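Diaminobutyrate-pyruvate transaminase and L-2,4-diaminobutyrate decarboxylase (Vibrio parahaemolyticus, PDB 2QMA) probably uses pyridoxal phosphate to decarboxylate L-2,4-diaminobutyrate in this C-terminal glutamate-decarboxylase-like domain, one part of a longer protein that also carries a transaminase. Local coordinates at residues V321-H324 against K325-Q329; V406-M409 against I410-N413; L445-E448 against A449-G453; C476-T479 against S480-E483. All blocks are in the same frame, centred on the assembly; numbering follows the deposited sequence.

Contact 1 of 4, residues V321-H324 against K325-Q329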
ATOM      1  N   VAL A 321      -4.901 -10.620   8.436  1.00 16.57           N
ATOM      2  CA  VAL A 321      -5.958  -9.866   9.116  1.00 19.36           C
ATOM      3  C   VAL A 321      -6.154  -8.589   8.265  1.00 19.77           C
ATOM      4  O   VAL A 321      -5.185  -7.886   7.981  1.00 19.61           O
ATOM      5  CB  VAL A 321      -5.536  -9.439  10.574  1.00 20.97           C
ATOM      6  CG1 VAL A 321      -6.706  -8.729  11.259  1.00 23.85           C
ATOM      7  CG2 VAL A 321      -5.031 -10.614  11.401  1.00 21.62           C
ATOM      8  N   ASP A 322      -7.375  -8.355   7.791  1.00 19.05           N
ATOM      9  CA  ASP A 322      -7.682  -7.131   7.045  1.00 21.19           C
ATOM     10  C   ASP A 322      -8.536  -6.206   7.861  1.00 20.54           C
ATOM     11  O   ASP A 322      -9.723  -6.474   8.009  1.00 20.78           O
ATOM     12  CB  ASP A 322      -8.434  -7.451   5.758  1.00 21.53           C
ATOM     13  CG  ASP A 322      -7.622  -7.170   4.546  1.00 26.79           C
ATOM     14  OD1 ASP A 322      -6.440  -6.799   4.736  1.00 33.23           O
ATOM     15  OD2 ASP A 322      -8.144  -7.340   3.411  1.00 26.38           O
ATOM     16  N   PHE A 323      -7.940  -5.137   8.391  1.00 19.52           N
ATOM     17  CA  PHE A 323      -8.679  -4.170   9.192  1.00 18.64           C
ATOM     18  C   PHE A 323      -9.622  -3.307   8.354  1.00 18.68           C
ATOM     19  O   PHE A 323     -10.602  -2.775   8.876  1.00 18.27           O
ATOM     20  CB  PHE A 323      -7.721  -3.281   9.961  1.00 19.42           C
ATOM     21  CG  PHE A 323      -6.776  -4.040  10.842  1.00 18.19           C
ATOM     22  CD1 PHE A 323      -7.226  -4.602  12.025  1.00 19.81           C
ATOM     23  CD2 PHE A 323      -5.442  -4.205  10.463  1.00 19.47           C
ATOM     24  CE1 PHE A 323      -6.363  -5.322  12.835  1.00 24.13           C
ATOM     25  CE2 PHE A 323      -4.565  -4.918  11.242  1.00 18.01           C
ATOM     26  CZ  PHE A 323      -5.011  -5.477  12.443  1.00 22.69           C
ATOM     27  N   HIS A 324      -9.325  -3.173   7.061  1.00 18.82           N
ATOM     28  CA  HIS A 324     -10.157  -2.373   6.213  1.00 20.21           C
ATOM     29  C   HIS A 324     -11.335  -3.151   5.690  1.00 20.50           C
ATOM     30  O   HIS A 324     -12.007  -2.708   4.776  1.00 22.20           O
ATOM     31  CB  HIS A 324      -9.368  -1.662   5.088  1.00 19.62           C
ATOM     32  CG  HIS A 324      -8.582  -2.579   4.209  1.00 22.64           C
ATOM     33  ND1 HIS A 324      -9.167  -3.526   3.391  1.00 27.28           N
ATOM     34  CD2 HIS A 324      -7.255  -2.642   3.964  1.00 23.21           C
ATOM     35  CE1 HIS A 324      -8.231  -4.145   2.693  1.00 25.12           C
ATOM     36  NE2 HIS A 324      -7.061  -3.635   3.032  1.00 26.85           N
ATOM     37  N   LYS A 325     -11.576  -4.324   6.262  1.00 21.08           N
ATOM     38  CA  LYS A 325     -12.837  -5.004   6.050  1.00 21.69           C
ATOM     39  C   LYS A 325     -13.716  -4.813   7.318  1.00 21.64           C
ATOM     40  O   LYS A 325     -14.234  -3.703   7.574  1.00 21.41           O
ATOM     41  CB  LYS A 325     -12.632  -6.477   5.622  1.00 22.01           C
ATOM     42  CG  LYS A 325     -12.106  -6.620   4.177  1.00 24.33           C
ATOM     43  CD  LYS A 325     -11.716  -8.050   3.845  1.00 22.35           C
ATOM     44  CE  LYS A 325     -11.574  -8.305   2.361  1.00 25.66           C
ATOM     45  NZ  LYS A 325     -10.381  -7.768   1.656  1.00 27.89           N
ATOM     46  N   LEU A 326     -13.860  -5.855   8.125  1.00 20.72           N
ATOM     47  CA  LEU A 326     -14.840  -5.818   9.193  1.00 19.99           C
ATOM     48  C   LEU A 326     -14.380  -5.020  10.418  1.00 19.30           C
ATOM     49  O   LEU A 326     -15.175  -4.743  11.322  1.00 19.72           O
ATOM     50  CB  LEU A 326     -15.176  -7.261   9.571  1.00 21.44           C
ATOM     51  CG  LEU A 326     -16.489  -7.718  10.179  1.00 21.22           C
ATOM     52  CD1 LEU A 326     -17.750  -7.099   9.571  1.00 19.87           C
ATOM     53  CD2 LEU A 326     -16.501  -9.282  10.196  1.00 18.21           C
ATOM     54  N   PHE A 327     -13.111  -4.618  10.454  1.00 18.07           N
ATOM     55  CA  PHE A 327     -12.658  -3.681  11.516  1.00 17.92           C
ATOM     56  C   PHE A 327     -12.924  -2.194  11.182  1.00 16.88           C
ATOM     57  O   PHE A 327     -12.603  -1.295  11.978  1.00 17.17           O
ATOM     58  CB  PHE A 327     -11.169  -3.820  11.780  1.00 18.80           C
ATOM     59  CG  PHE A 327     -10.741  -5.108  12.485  1.00 20.28           C
ATOM     60  CD1 PHE A 327     -10.456  -5.119  13.860  1.00 23.15           C
ATOM     61  CD2 PHE A 327     -10.504  -6.275  11.742  1.00 22.38           C
ATOM     62  CE1 PHE A 327      -9.984  -6.292  14.497  1.00 19.36           C
ATOM     63  CE2 PHE A 327     -10.059  -7.430  12.353  1.00 18.26           C
ATOM     64  CZ  PHE A 327      -9.779  -7.442  13.736  1.00 20.56           C
ATOM     65  N   TYR A 328     -13.490  -1.947  10.003  1.00 15.22           N
ATOM     66  CA  TYR A 328     -13.913  -0.596   9.567  1.00 16.00           C
ATOM     67  C   TYR A 328     -12.824   0.464   9.367  1.00 15.36           C
ATOM     68  O   TYR A 328     -13.124   1.661   9.294  1.00 14.64           O
ATOM     69  CB  TYR A 328     -14.929  -0.049  10.566  1.00 15.64           C
ATOM     70  CG  TYR A 328     -16.073  -0.999  10.819  1.00 17.50           C
ATOM     71  CD1 TYR A 328     -17.003  -1.286   9.809  1.00 17.69           C
ATOM     72  CD2 TYR A 328     -16.285  -1.532  12.095  1.00 19.50           C
ATOM     73  CE1 TYR A 328     -18.099  -2.125  10.046  1.00 17.85           C
ATOM     74  CE2 TYR A 328     -17.413  -2.382  12.351  1.00 18.94           C
ATOM     75  CZ  TYR A 328     -18.291  -2.673  11.303  1.00 18.59           C
ATOM     76  OH  TYR A 328     -19.366  -3.499  11.521  1.00 20.54           O
ATOM     77  N   GLN A 329     -11.565   0.031   9.282  1.00 15.33           N
ATOM     78  CA  GLN A 329     -10.476   0.956   9.020  1.00 14.72           C
ATOM     79  C   GLN A 329     -10.482   1.380   7.541  1.00 15.04           C
ATOM     80  O   GLN A 329     -10.899   0.604   6.681  1.00 14.92           O
ATOM     81  CB  GLN A 329      -9.115   0.313   9.416  1.00 14.65           C
ATOM     82  CG  GLN A 329      -9.132  -0.192  10.883  1.00 16.44           C
ATOM     83  CD  GLN A 329      -9.567   0.900  11.880  1.00 15.54           C
ATOM     84  OE1 GLN A 329      -8.793   1.803  12.198  1.00 18.19           O
ATOM     85  NE2 GLN A 329     -10.815   0.830  12.344  1.00 17.32           N
TER
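The loop that presents the cofactor lysine in fold type I pyridoxal phosphate enzymes is formed by two type I turns, D322 to K325 and K325 to Y328, which leave strand 318-322. K325 is the predicted attachment point, but no cofactor is joined to it. Its NZ forms a salt bridge with D322 OD2 at 2.9 Å, approaching that oxygen nearly along the C-O axis. The lysine chain is extended up to a bend at its last torsion (chi4 74°), which swings NZ to the carboxylate while CD lies against D322 CB. Away from this polar pair, F323 and F327 make a T-shaped stack. F323 CD1 stands over the centre of the F327 ring, planes at 68° and centroids 4.8 Å apart; V321 CG1 reaches F327 CE2 obliquely at 3.8 Å. The second turn is tied back by Q329 N, which donates to F323 O at 3.0 Å from above the carbonyl plane. Y328 is buried, its OH bonded to L473 O and its ring edge-to-face with F23 of the second subunit. Q329 OE1 bonds T383 OG1, and a bend at chi2 (-53°) folds the side chain so that NE2 donates to F327 O at 2.8 Å.

Contact 2 of 4, residues V406-M409 against I410-N413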
ATOM      1  N   VAL A 406     -32.414 -11.165   8.262  1.00 19.03           N
ATOM      2  CA  VAL A 406     -32.598 -10.826   6.841  1.00 18.51           C
ATOM      3  C   VAL A 406     -32.832 -12.081   6.002  1.00 18.33           C
ATOM      4  O   VAL A 406     -33.732 -12.093   5.182  1.00 17.73           O
ATOM      5  CB  VAL A 406     -31.443  -9.964   6.290  1.00 16.92           C
ATOM      6  CG1 VAL A 406     -31.531  -9.764   4.719  1.00 19.08           C
ATOM      7  CG2 VAL A 406     -31.408  -8.627   7.040  1.00 15.73           C
ATOM      8  N   ALA A 407     -32.038 -13.135   6.232  1.00 19.30           N
ATOM      9  CA  ALA A 407     -32.284 -14.423   5.573  1.00 20.27           C
ATOM     10  C   ALA A 407     -33.716 -14.870   5.824  1.00 20.64           C
ATOM     11  O   ALA A 407     -34.404 -15.235   4.878  1.00 21.88           O
ATOM     12  CB  ALA A 407     -31.277 -15.497   6.001  1.00 20.06           C
ATOM     13  N   ASP A 408     -34.193 -14.779   7.070  1.00 21.35           N
ATOM     14  CA  ASP A 408     -35.585 -15.147   7.402  1.00 22.76           C
ATOM     15  C   ASP A 408     -36.611 -14.303   6.658  1.00 23.19           C
ATOM     16  O   ASP A 408     -37.633 -14.806   6.195  1.00 23.41           O
ATOM     17  CB  ASP A 408     -35.843 -15.029   8.908  1.00 23.52           C
ATOM     18  CG  ASP A 408     -35.316 -16.216   9.681  1.00 26.45           C
ATOM     19  OD1 ASP A 408     -35.075 -17.278   9.059  1.00 28.76           O
ATOM     20  OD2 ASP A 408     -35.148 -16.085  10.910  1.00 30.47           O
HETATM   21  N   MSE A 409     -36.339 -13.008   6.563  1.00 22.24           N
HETATM   22  CA  MSE A 409     -37.220 -12.091   5.877  1.00 22.61           C
HETATM   23  C   MSE A 409     -37.331 -12.468   4.393  1.00 22.28           C
HETATM   24  O   MSE A 409     -38.433 -12.417   3.819  1.00 22.15           O
HETATM   25  CB  MSE A 409     -36.689 -10.668   6.071  1.00 22.47           C
HETATM   26  CG  MSE A 409     -37.531  -9.537   5.490  1.00 22.16           C
HETATM   27 SE   MSE A 409     -36.379  -7.926   5.472  0.70 25.28          SE
HETATM   28  CE  MSE A 409     -35.770  -8.064   7.291  1.00 16.16           C
ATOM     29  N   ILE A 410     -36.207 -12.869   3.787  1.00 21.17           N
ATOM     30  CA  ILE A 410     -36.213 -13.298   2.377  1.00 22.09           C
ATOM     31  C   ILE A 410     -36.955 -14.649   2.210  1.00 22.69           C
ATOM     32  O   ILE A 410     -37.691 -14.855   1.242  1.00 22.24           O
ATOM     33  CB  ILE A 410     -34.791 -13.333   1.821  1.00 21.45           C
ATOM     34  CG1 ILE A 410     -34.267 -11.895   1.710  1.00 21.61           C
ATOM     35  CG2 ILE A 410     -34.716 -14.026   0.449  1.00 20.79           C
ATOM     36  CD1 ILE A 410     -32.791 -11.790   1.487  1.00 20.74           C
ATOM     37  N   ARG A 411     -36.766 -15.537   3.193  1.00 23.99           N
ATOM     38  CA  ARG A 411     -37.366 -16.874   3.208  1.00 24.74           C
ATOM     39  C   ARG A 411     -38.884 -16.834   3.112  1.00 25.19           C
ATOM     40  O   ARG A 411     -39.493 -17.668   2.433  1.00 25.57           O
ATOM     41  CB  ARG A 411     -36.953 -17.597   4.498  1.00 25.21           C
ATOM     42  CG  ARG A 411     -37.139 -19.101   4.472  1.00 25.05           C
ATOM     43  CD  ARG A 411     -37.014 -19.695   5.886  1.00 25.26           C
ATOM     44  NE  ARG A 411     -35.826 -19.234   6.611  1.00 25.64           N
ATOM     45  CZ  ARG A 411     -34.585 -19.622   6.340  1.00 24.97           C
ATOM     46  NH1 ARG A 411     -34.385 -20.485   5.355  1.00 24.11           N
ATOM     47  NH2 ARG A 411     -33.552 -19.154   7.055  1.00 25.30           N
ATOM     48  N   THR A 412     -39.494 -15.850   3.778  1.00 24.83           N
ATOM     49  CA  THR A 412     -40.955 -15.769   3.901  1.00 25.45           C
ATOM     50  C   THR A 412     -41.576 -14.773   2.900  1.00 25.36           C
ATOM     51  O   THR A 412     -42.782 -14.497   2.920  1.00 24.43           O
ATOM     52  CB  THR A 412     -41.347 -15.463   5.365  1.00 26.15           C
ATOM     53  OG1 THR A 412     -40.903 -14.150   5.717  1.00 28.45           O
ATOM     54  CG2 THR A 412     -40.683 -16.483   6.314  1.00 25.69           C
ATOM     55  N   ASN A 413     -40.727 -14.280   2.003  1.00 25.55           N
ATOM     56  CA  ASN A 413     -41.141 -13.373   0.943  1.00 27.62           C
ATOM     57  C   ASN A 413     -41.157 -14.116  -0.384  1.00 27.88           C
ATOM     58  O   ASN A 413     -40.098 -14.518  -0.899  1.00 27.79           O
ATOM     59  CB  ASN A 413     -40.208 -12.154   0.893  1.00 27.34           C
ATOM     60  CG  ASN A 413     -40.664 -11.110  -0.096  1.00 29.36           C
ATOM     61  OD1 ASN A 413     -40.906 -11.396  -1.263  1.00 31.07           O
ATOM     62  ND2 ASN A 413     -40.767  -9.882   0.369  1.00 30.54           N
TER
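With CG trans to its own nitrogen (chi1 -162°) and the chain bent at chi3 (-49°), R411 lays its guanidinium alongside D408 one turn earlier, near the C-terminal end of helix 389-411. The two side chains point the same way and make an i to i+3 salt bridge of side-on form. A single oxygen does the accepting: D408 OD1 receives R411 NE at 3.2 Å on its anti side and R411 NH2 at 3.1 Å from almost straight ahead. That oxygen lies in the guanidinium plane, although the carboxylate itself is turned 64° from it. The remaining nitrogen, NH1, forms a second salt bridge with E421, so the arginine is shared between two acids and its rotation is probably restricted. T412 is the first residue to leave helical geometry, yet its N still bonds D408 O at 3.2 Å, and its OG1 adds a weak bond to the same carbonyl. On the buried side, I410 packs on F416, L418, V427 and F429 of the four-stranded antiparallel sheet and on L486 of helix 479-495. Its CG1 passes V406 O at 3.5 Å, and its CD1 meets V406 CG1 at 4.0 Å.

Contact 3 of 4, residues L445-E448 against A449-G453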
ATOM      1  N   LEU A 445     -31.141  -6.947 -13.142  1.00 26.07           N
ATOM      2  CA  LEU A 445     -31.496  -6.080 -12.035  1.00 27.07           C
ATOM      3  C   LEU A 445     -30.271  -5.631 -11.225  1.00 25.61           C
ATOM      4  O   LEU A 445     -30.222  -4.481 -10.786  1.00 25.66           O
ATOM      5  CB  LEU A 445     -32.625  -6.659 -11.175  1.00 27.41           C
ATOM      6  CG  LEU A 445     -32.425  -7.591 -10.013  1.00 29.14           C
ATOM      7  CD1 LEU A 445     -31.848  -6.807  -8.815  1.00 31.38           C
ATOM      8  CD2 LEU A 445     -33.789  -8.208  -9.681  1.00 27.73           C
ATOM      9  N   ARG A 446     -29.265  -6.492 -11.092  1.00 26.13           N
ATOM     10  CA  ARG A 446     -28.059  -6.060 -10.408  1.00 25.86           C
ATOM     11  C   ARG A 446     -27.355  -4.879 -11.094  1.00 25.39           C
ATOM     12  O   ARG A 446     -27.010  -3.899 -10.438  1.00 24.49           O
ATOM     13  CB  ARG A 446     -27.079  -7.198 -10.174  1.00 26.40           C
ATOM     14  CG  ARG A 446     -25.972  -6.741  -9.273  1.00 27.63           C
ATOM     15  CD  ARG A 446     -24.699  -7.116  -9.877  1.00 35.23           C
ATOM     16  NE  ARG A 446     -23.631  -6.135  -9.757  1.00 37.02           N
ATOM     17  CZ  ARG A 446     -22.920  -5.717 -10.796  1.00 38.61           C
ATOM     18  NH1 ARG A 446     -23.187  -6.172 -12.018  1.00 38.22           N
ATOM     19  NH2 ARG A 446     -21.947  -4.843 -10.616  1.00 41.18           N
ATOM     20  N   LEU A 447     -27.141  -4.984 -12.406  1.00 25.57           N
ATOM     21  CA  LEU A 447     -26.494  -3.910 -13.154  1.00 26.17           C
ATOM     22  C   LEU A 447     -27.346  -2.621 -13.214  1.00 25.60           C
ATOM     23  O   LEU A 447     -26.834  -1.509 -13.048  1.00 25.67           O
ATOM     24  CB  LEU A 447     -26.144  -4.397 -14.559  1.00 26.39           C
ATOM     25  CG  LEU A 447     -25.645  -3.300 -15.511  1.00 28.34           C
ATOM     26  CD1 LEU A 447     -24.307  -2.790 -14.974  1.00 30.52           C
ATOM     27  CD2 LEU A 447     -25.498  -3.823 -16.954  1.00 27.54           C
ATOM     28  N   GLU A 448     -28.649  -2.771 -13.437  1.00 25.80           N
ATOM     29  CA  GLU A 448     -29.574  -1.630 -13.406  1.00 26.26           C
ATOM     30  C   GLU A 448     -29.644  -0.922 -12.049  1.00 24.88           C
ATOM     31  O   GLU A 448     -29.656   0.301 -11.995  1.00 24.54           O
ATOM     32  CB  GLU A 448     -30.980  -2.076 -13.823  1.00 27.38           C
ATOM     33  CG  GLU A 448     -31.093  -2.286 -15.299  1.00 30.57           C
ATOM     34  CD  GLU A 448     -30.527  -1.103 -16.032  1.00 33.44           C
ATOM     35  OE1 GLU A 448     -31.062   0.018 -15.837  1.00 32.66           O
ATOM     36  OE2 GLU A 448     -29.524  -1.293 -16.759  1.00 35.47           O
ATOM     37  N   ALA A 449     -29.678  -1.685 -10.957  1.00 23.17           N
ATOM     38  CA  ALA A 449     -29.669  -1.071  -9.635  1.00 21.56           C
ATOM     39  C   ALA A 449     -28.384  -0.248  -9.437  1.00 21.05           C
ATOM     40  O   ALA A 449     -28.429   0.875  -8.915  1.00 20.19           O
ATOM     41  CB  ALA A 449     -29.835  -2.132  -8.522  1.00 20.03           C
ATOM     42  N   LEU A 450     -27.253  -0.789  -9.896  1.00 20.71           N
ATOM     43  CA  LEU A 450     -25.971  -0.067  -9.828  1.00 21.35           C
ATOM     44  C   LEU A 450     -25.951   1.237 -10.675  1.00 21.30           C
ATOM     45  O   LEU A 450     -25.635   2.329 -10.176  1.00 20.16           O
ATOM     46  CB  LEU A 450     -24.823  -0.998 -10.267  1.00 21.73           C
ATOM     47  CG  LEU A 450     -23.459  -0.320 -10.482  1.00 22.63           C
ATOM     48  CD1 LEU A 450     -22.993   0.287  -9.219  1.00 21.04           C
ATOM     49  CD2 LEU A 450     -22.440  -1.329 -10.947  1.00 21.78           C
ATOM     50  N   THR A 451     -26.277   1.114 -11.954  1.00 22.24           N
ATOM     51  CA  THR A 451     -26.185   2.272 -12.865  1.00 24.91           C
ATOM     52  C   THR A 451     -27.242   3.369 -12.625  1.00 24.68           C
ATOM     53  O   THR A 451     -27.022   4.552 -12.930  1.00 24.46           O
ATOM     54  CB  THR A 451     -26.097   1.851 -14.364  1.00 25.41           C
ATOM     55  OG1 THR A 451     -27.175   0.972 -14.714  1.00 27.59           O
ATOM     56  CG2 THR A 451     -24.783   1.115 -14.617  1.00 27.66           C
ATOM     57  N   ARG A 452     -28.377   2.997 -12.049  1.00 24.87           N
ATOM     58  CA  ARG A 452     -29.328   4.023 -11.604  1.00 24.81           C
ATOM     59  C   ARG A 452     -28.947   4.581 -10.228  1.00 24.10           C
ATOM     60  O   ARG A 452     -29.437   5.619  -9.824  1.00 22.97           O
ATOM     61  CB  ARG A 452     -30.737   3.481 -11.600  1.00 25.53           C
ATOM     62  CG  ARG A 452     -31.136   3.088 -12.981  1.00 29.81           C
ATOM     63  CD  ARG A 452     -32.508   2.548 -13.006  1.00 34.31           C
ATOM     64  NE  ARG A 452     -32.689   1.718 -14.191  1.00 35.31           N
ATOM     65  CZ  ARG A 452     -33.874   1.278 -14.587  1.00 35.65           C
ATOM     66  NH1 ARG A 452     -34.958   1.582 -13.875  1.00 33.13           N
ATOM     67  NH2 ARG A 452     -33.969   0.526 -15.671  1.00 36.28           N
ATOM     68  N   GLY A 453     -28.043   3.885  -9.534  1.00 23.27           N
ATOM     69  CA  GLY A 453     -27.611   4.277  -8.190  1.00 22.61           C
ATOM     70  C   GLY A 453     -28.641   4.001  -7.104  1.00 22.27           C
ATOM     71  O   GLY A 453     -28.706   4.700  -6.088  1.00 24.27           O
TER
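E448 and R452 form an i to i+4 salt bridge in the last turns of helix 438-452. E448 folds at chi2 (-49°), whereas R452 is extended from CG to NE, with carboxylate and guanidinium planes 69° apart. R452 NE, at 2.9 Å, and R452 NH2, at 3.0 Å, donate to E448 OE1, NE meeting the anti lone pair of that oxygen. Among the uncharged polar contacts, L447 O is doubly held: T451 N arrives at 2.9 Å nearly in line with the carbonyl, and T451 OG1 at 3.0 Å from above its plane. Helix termination follows in a Schellman motif, where G453, with positive phi (74°), bonds its N to L450 O at 2.9 Å. Van der Waals contact is lighter. L447 CD1 crosses T451 CG2 at 4.0 Å, and R446 runs beside L450, its guanidinium NH2 lying 3.6 Å from the L450 CD2 methyl. The guanidinium of R446 has long, weak ion pairs with E459 and with D133 of the second subunit, on which L450 also packs. Through L445 and A449 the helix rests on I489, L492 and A493 of helix 479-495, while L445 and R446 touch L468 of strand 465-471.

Contact 4 of 4, residues C476-T479 against S480-E483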
ATOM      1  N   CYS A 476     -25.264  -0.251  11.739  1.00 17.47           N
ATOM      2  CA  CYS A 476     -26.274   0.768  12.108  1.00 17.06           C
ATOM      3  C   CYS A 476     -27.572   0.681  11.308  1.00 16.28           C
ATOM      4  O   CYS A 476     -28.422   1.557  11.392  1.00 17.21           O
ATOM      5  CB  CYS A 476     -25.643   2.170  11.954  1.00 17.75           C
ATOM      6  SG  CYS A 476     -24.336   2.515  13.147  1.00 20.47           S
ATOM      7  N   LEU A 477     -27.704  -0.372  10.520  1.00 17.38           N
ATOM      8  CA  LEU A 477     -28.881  -0.666   9.704  1.00 17.08           C
ATOM      9  C   LEU A 477     -30.017  -1.276  10.523  1.00 16.67           C
ATOM     10  O   LEU A 477     -29.772  -1.951  11.507  1.00 15.86           O
ATOM     11  CB  LEU A 477     -28.484  -1.652   8.595  1.00 17.03           C
ATOM     12  CG  LEU A 477     -27.315  -1.256   7.682  1.00 18.52           C
ATOM     13  CD1 LEU A 477     -26.978  -2.409   6.709  1.00 20.49           C
ATOM     14  CD2 LEU A 477     -27.583   0.037   6.920  1.00 21.23           C
ATOM     15  N   THR A 478     -31.262  -1.021  10.100  1.00 16.22           N
ATOM     16  CA  THR A 478     -32.450  -1.473  10.827  1.00 16.71           C
ATOM     17  C   THR A 478     -33.274  -2.381   9.933  1.00 17.00           C
ATOM     18  O   THR A 478     -33.037  -2.456   8.726  1.00 17.19           O
ATOM     19  CB  THR A 478     -33.358  -0.261  11.243  1.00 16.96           C
ATOM     20  OG1 THR A 478     -33.715   0.451  10.062  1.00 17.66           O
ATOM     21  CG2 THR A 478     -32.626   0.687  12.157  1.00 17.32           C
ATOM     22  N   THR A 479     -34.244  -3.078  10.532  1.00 17.97           N
ATOM     23  CA  THR A 479     -35.180  -3.928   9.791  1.00 18.24           C
ATOM     24  C   THR A 479     -35.784  -3.154   8.627  1.00 17.59           C
ATOM     25  O   THR A 479     -35.839  -3.656   7.516  1.00 17.52           O
ATOM     26  CB  THR A 479     -36.327  -4.454  10.716  1.00 19.38           C
ATOM     27  OG1 THR A 479     -35.756  -5.024  11.897  1.00 21.21           O
ATOM     28  CG2 THR A 479     -37.191  -5.506  10.008  1.00 20.00           C
ATOM     29  N   SER A 480     -36.230  -1.929   8.891  1.00 16.92           N
ATOM     30  CA  SER A 480     -36.895  -1.115   7.874  1.00 17.59           C
ATOM     31  C   SER A 480     -35.946  -0.769   6.710  1.00 17.06           C
ATOM     32  O   SER A 480     -36.392  -0.589   5.580  1.00 16.10           O
ATOM     33  CB  SER A 480     -37.487   0.154   8.507  1.00 18.90           C
ATOM     34  OG  SER A 480     -36.446   0.873   9.157  1.00 21.36           O
ATOM     35  N   ASP A 481     -34.641  -0.666   6.988  1.00 16.61           N
ATOM     36  CA  ASP A 481     -33.673  -0.510   5.888  1.00 17.38           C
ATOM     37  C   ASP A 481     -33.733  -1.690   4.921  1.00 17.07           C
ATOM     38  O   ASP A 481     -33.686  -1.496   3.697  1.00 16.71           O
ATOM     39  CB  ASP A 481     -32.232  -0.355   6.422  1.00 17.72           C
ATOM     40  CG  ASP A 481     -32.016   0.998   7.135  1.00 20.74           C
ATOM     41  OD1 ASP A 481     -32.609   2.006   6.703  1.00 19.02           O
ATOM     42  OD2 ASP A 481     -31.259   1.062   8.128  1.00 21.16           O
ATOM     43  N   PHE A 482     -33.807  -2.904   5.482  1.00 16.36           N
ATOM     44  CA  PHE A 482     -33.799  -4.139   4.701  1.00 16.45           C
ATOM     45  C   PHE A 482     -35.119  -4.345   3.975  1.00 16.00           C
ATOM     46  O   PHE A 482     -35.114  -4.736   2.812  1.00 15.95           O
ATOM     47  CB  PHE A 482     -33.403  -5.331   5.566  1.00 17.24           C
ATOM     48  CG  PHE A 482     -31.911  -5.391   5.817  1.00 17.13           C
ATOM     49  CD1 PHE A 482     -31.051  -5.798   4.795  1.00 19.63           C
ATOM     50  CD2 PHE A 482     -31.375  -4.956   7.033  1.00 19.60           C
ATOM     51  CE1 PHE A 482     -29.659  -5.822   4.976  1.00 19.93           C
ATOM     52  CE2 PHE A 482     -29.942  -4.970   7.238  1.00 18.81           C
ATOM     53  CZ  PHE A 482     -29.110  -5.423   6.205  1.00 19.06           C
ATOM     54  N   GLU A 483     -36.232  -4.045   4.651  1.00 15.52           N
ATOM     55  CA  GLU A 483     -37.535  -4.111   4.028  1.00 16.45           C
ATOM     56  C   GLU A 483     -37.613  -3.201   2.810  1.00 16.25           C
ATOM     57  O   GLU A 483     -38.066  -3.604   1.738  1.00 15.70           O
ATOM     58  CB  GLU A 483     -38.636  -3.736   5.027  1.00 17.89           C
ATOM     59  CG  GLU A 483     -38.803  -4.810   6.043  1.00 21.60           C
ATOM     60  CD  GLU A 483     -39.925  -4.548   7.031  1.00 28.52           C
ATOM     61  OE1 GLU A 483     -40.314  -3.368   7.256  1.00 29.84           O
ATOM     62  OE2 GLU A 483     -40.391  -5.553   7.605  1.00 32.52           O
TER
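The F482 ring is approached obliquely by L477 CD1 at its CZ, 3.7 Å away, and by T478 O near its CD2, at 3.4 Å; the leucine side chain crosses the phenylalanine at about a right angle. Q402, V406 and M409 of helix 389-411 and the loop residues I104 and I472 also pack on F482. The other flat group, the carboxylate of D481, turns back toward the start of the helix. T478 N donates to its OD2 at 2.9 Å, coming on the anti side but 34° out of the carboxylate plane. D481 CG lies beside its own backbone nitrogen (chi1 -70°), and this turns the acid toward T478, the N-cap residue. Placed there, its negative charge probably interacts favourably with the helix dipole. T478 OG1 shares a hydrogen bond of 2.9 Å with S480 OG, the proton assignable to either. E483 N to T479 O, at 2.9 Å, is the first strong bond of the helix, after a weak one from F482 N to T478 O. L477 O serves two outside amides, Q402 NE2 and Q16 NE2 of the second subunit. The bond from the N3 acid back to the N-cap amide is the one seen in a capping box, and the preceding L477 meeting F482 at N4 forms a hydrophobic staple, together a classic beginning of an alpha-helix.

Contact 1 holds the predicted cofactor lysine, near the middle of the chain, while the other three lie in the outer part of the fold, built round the four-stranded antiparallel sheet. Contact 4 comes nearest to it, with about 7 Å between nearest atoms; contacts 2 and 3 keep about 14 and 17 Å. Only contacts 2 and 4 touch: V406 CG2 meets F482 CG at 3.5 Å, and the selenium of M409, a selenomethionine, lies 3.9 Å from F482 CB, so the end of one helix packs on the start of another. Contact 3 sits about 20 Å from contact 4, centre to centre; both reach the second subunit, as does Y328 of contact 1.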